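Local coordinates for cell cycle serine/threonine-protein kinase CDC5/MSD2 (Saccharomyces cerevisiae, PDB 6MF4) that phosphorylates proteins on serine and threonine and acts in mitotic exit, the part present here being its phosphoprotein-binding polo-box domain, at residues Y250-V255 against S267-K272. Sequence-based numbering, arbitrary orientation.
Sequences YPLVEV and SNFREK
Val255 and Phe269, the pair whose CA atoms come nearest, 8.8 Å apart, each lie in the first turn of a helix. In 250-255 the end of strand 247-251 runs straight into helix 252-258, with Pro251 as N-cap residue; in 267-272 the chain leaves a loop and enters helix 269-283 after Asn268, the N-cap residue. With the backbones this far apart, side chains alone bridge the gap. Phe269 holds CG anti to its backbone N (chi1 168°), which carries the ring toward 250-255, where one aliphatic group meets its face and another its edge. Val255 CG1 sits above one ring face, 3.5 Å from the centroid and only 12° off the normal, a well-centred CH-pi contact. Leu252 CD1 meets the ring rim instead, close to the ring plane and 3.6 Å from Phe269 CZ. All three residues are buried; Ile261 and Leu256 also touch the phenylalanine, while Leu252 reaches Ile73 and Ala76 of helix 56-82. Such packing ties the short helix after the last strand of polo box 2 to its C-terminal helix, within the polo-box fold, a six-stranded antiparallel sheet with a C-terminal helix packed on it.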
loop_
_atom_site.group_PDB
_atom_site.type_symbol
_atom_site.label_atom_id
_atom_site.label_comp_id
_atom_site.label_asym_id
_atom_site.label_seq_id
_atom_site.Cartn_x
_atom_site.Cartn_y
_atom_site.Cartn_z
ATOM N N TYR A 250 8.491 -4.263 -13.577
ATOM C CA TYR A 250 8.490 -5.329 -14.573
ATOM C C TYR A 250 7.201 -6.135 -14.511
ATOM O O TYR A 250 6.566 -6.210 -13.456
ATOM C CB TYR A 250 9.664 -6.287 -14.354
ATOM C CG TYR A 250 11.023 -5.636 -14.283
ATOM C CD1 TYR A 250 11.522 -5.158 -13.079
ATOM C CD2 TYR A 250 11.816 -5.517 -15.416
ATOM C CE1 TYR A 250 12.768 -4.570 -13.007
ATOM C CE2 TYR A 250 13.065 -4.929 -15.354
ATOM C CZ TYR A 250 13.536 -4.459 -14.147
ATOM O OH TYR A 250 14.779 -3.870 -14.084
ATOM N N PRO A 251 6.810 -6.752 -15.641
ATOM C CA PRO A 251 5.824 -7.828 -15.531
ATOM C C PRO A 251 6.385 -8.932 -14.650
ATOM O O PRO A 251 7.546 -9.299 -14.818
ATOM C CB PRO A 251 5.641 -8.299 -16.979
ATOM C CG PRO A 251 6.071 -7.141 -17.816
ATOM C CD PRO A 251 7.168 -6.471 -17.043
ATOM N N LEU A 252 5.588 -9.442 -13.718
ATOM C CA LEU A 252 6.073 -10.449 -12.788
ATOM C C LEU A 252 6.564 -11.692 -13.528
ATOM O O LEU A 252 7.587 -12.271 -13.168
ATOM C CB LEU A 252 4.975 -10.824 -11.791
ATOM C CG LEU A 252 5.298 -11.939 -10.795
ATOM C CD1 LEU A 252 6.557 -11.625 -9.996
ATOM C CD2 LEU A 252 4.119 -12.170 -9.859
ATOM N N VAL A 253 5.839 -12.094 -14.563
ATOM C CA VAL A 253 6.186 -13.305 -15.295
ATOM C C VAL A 253 7.561 -13.157 -15.951
ATOM O O VAL A 253 8.304 -14.128 -16.072
ATOM C CB VAL A 253 5.112 -13.649 -16.359
ATOM C CG1 VAL A 253 5.025 -12.566 -17.429
ATOM C CG2 VAL A 253 5.393 -15.016 -16.979
ATOM N N GLU A 254 7.908 -11.934 -16.341
ATOM C CA GLU A 254 9.221 -11.656 -16.916
ATOM C C GLU A 254 10.336 -11.837 -15.884
ATOM O O GLU A 254 11.413 -12.343 -16.204
ATOM C CB GLU A 254 9.257 -10.237 -17.490
ATOM C CG GLU A 254 10.611 -9.820 -18.052
ATOM C CD GLU A 254 10.607 -8.402 -18.602
ATOM O OE1 GLU A 254 11.672 -7.748 -18.565
ATOM O OE2 GLU A 254 9.543 -7.942 -19.073
ATOM N N VAL A 255 10.079 -11.424 -14.646
ATOM C CA VAL A 255 11.053 -11.583 -13.571
ATOM C C VAL A 255 11.208 -13.056 -13.217
ATOM O O VAL A 255 12.309 -13.517 -12.924
ATOM C CB VAL A 255 10.647 -10.780 -12.309
ATOM C CG1 VAL A 255 11.548 -11.119 -11.123
ATOM C CG2 VAL A 255 10.698 -9.290 -12.593
ATOM N N SER A 267 19.087 -9.572 -4.230
ATOM C CA SER A 267 17.792 -9.230 -3.658
ATOM C C SER A 267 16.992 -10.465 -3.253
ATOM O O SER A 267 15.973 -10.336 -2.584
ATOM C CB SER A 267 16.982 -8.380 -4.641
ATOM O OG SER A 267 16.844 -9.028 -5.896
ATOM N N ASN A 268 17.453 -11.654 -3.638
ATOM C CA ASN A 268 16.835 -12.893 -3.167
ATOM C C ASN A 268 15.337 -12.948 -3.505
ATOM O O ASN A 268 14.492 -13.219 -2.651
ATOM C CB ASN A 268 17.058 -13.032 -1.656
ATOM C CG ASN A 268 18.498 -13.339 -1.306
ATOM O OD1 ASN A 268 19.249 -13.858 -2.130
ATOM N ND2 ASN A 268 18.896 -13.005 -0.083
ATOM N N PHE A 269 15.026 -12.695 -4.770
ATOM C CA PHE A 269 13.648 -12.510 -5.204
ATOM C C PHE A 269 12.727 -13.687 -4.870
ATOM O O PHE A 269 11.598 -13.482 -4.422
ATOM C CB PHE A 269 13.616 -12.242 -6.711
ATOM C CG PHE A 269 12.243 -12.329 -7.311
ATOM C CD1 PHE A 269 11.323 -11.309 -7.128
ATOM C CD2 PHE A 269 11.876 -13.430 -8.066
ATOM C CE1 PHE A 269 10.056 -11.391 -7.681
ATOM C CE2 PHE A 269 10.615 -13.518 -8.619
ATOM C CZ PHE A 269 9.704 -12.497 -8.429
ATOM N N ARG A 270 13.196 -14.914 -5.070
ATOM C CA ARG A 270 12.320 -16.071 -4.908
ATOM C C ARG A 270 11.880 -16.257 -3.459
ATOM O O ARG A 270 10.744 -16.655 -3.194
ATOM C CB ARG A 270 13.008 -17.344 -5.405
ATOM C CG ARG A 270 12.125 -18.589 -5.332
ATOM C CD ARG A 270 10.864 -18.451 -6.190
ATOM N NE ARG A 270 9.654 -18.241 -5.393
ATOM C CZ ARG A 270 8.422 -18.217 -5.896
ATOM N NH1 ARG A 270 8.225 -18.382 -7.199
ATOM N NH2 ARG A 270 7.382 -18.024 -5.094
ATOM N N GLU A 271 12.778 -15.982 -2.520
ATOM C CA GLU A 271 12.429 -16.068 -1.109
ATOM C C GLU A 271 11.430 -14.969 -0.759
ATOM O O GLU A 271 10.482 -15.189 -0.005
ATOM C CB GLU A 271 13.678 -15.959 -0.233
ATOM C CG GLU A 271 13.398 -15.832 1.264
ATOM C CD GLU A 271 12.608 -17.005 1.828
ATOM O OE1 GLU A 271 12.580 -18.079 1.190
ATOM O OE2 GLU A 271 12.013 -16.848 2.918
ATOM N N LYS A 272 11.641 -13.785 -1.317
ATOM C CA LYS A 272 10.759 -12.661 -1.034
ATOM C C LYS A 272 9.363 -12.908 -1.597
ATOM O O LYS A 272 8.370 -12.603 -0.941
ATOM C CB LYS A 272 11.353 -11.367 -1.589
ATOM C CG LYS A 272 12.517 -10.869 -0.745
ATOM C CD LYS A 272 13.221 -9.673 -1.356
ATOM C CE LYS A 272 14.314 -9.144 -0.421
ATOM N NZ LYS A 272 14.891 -10.196 0.480
#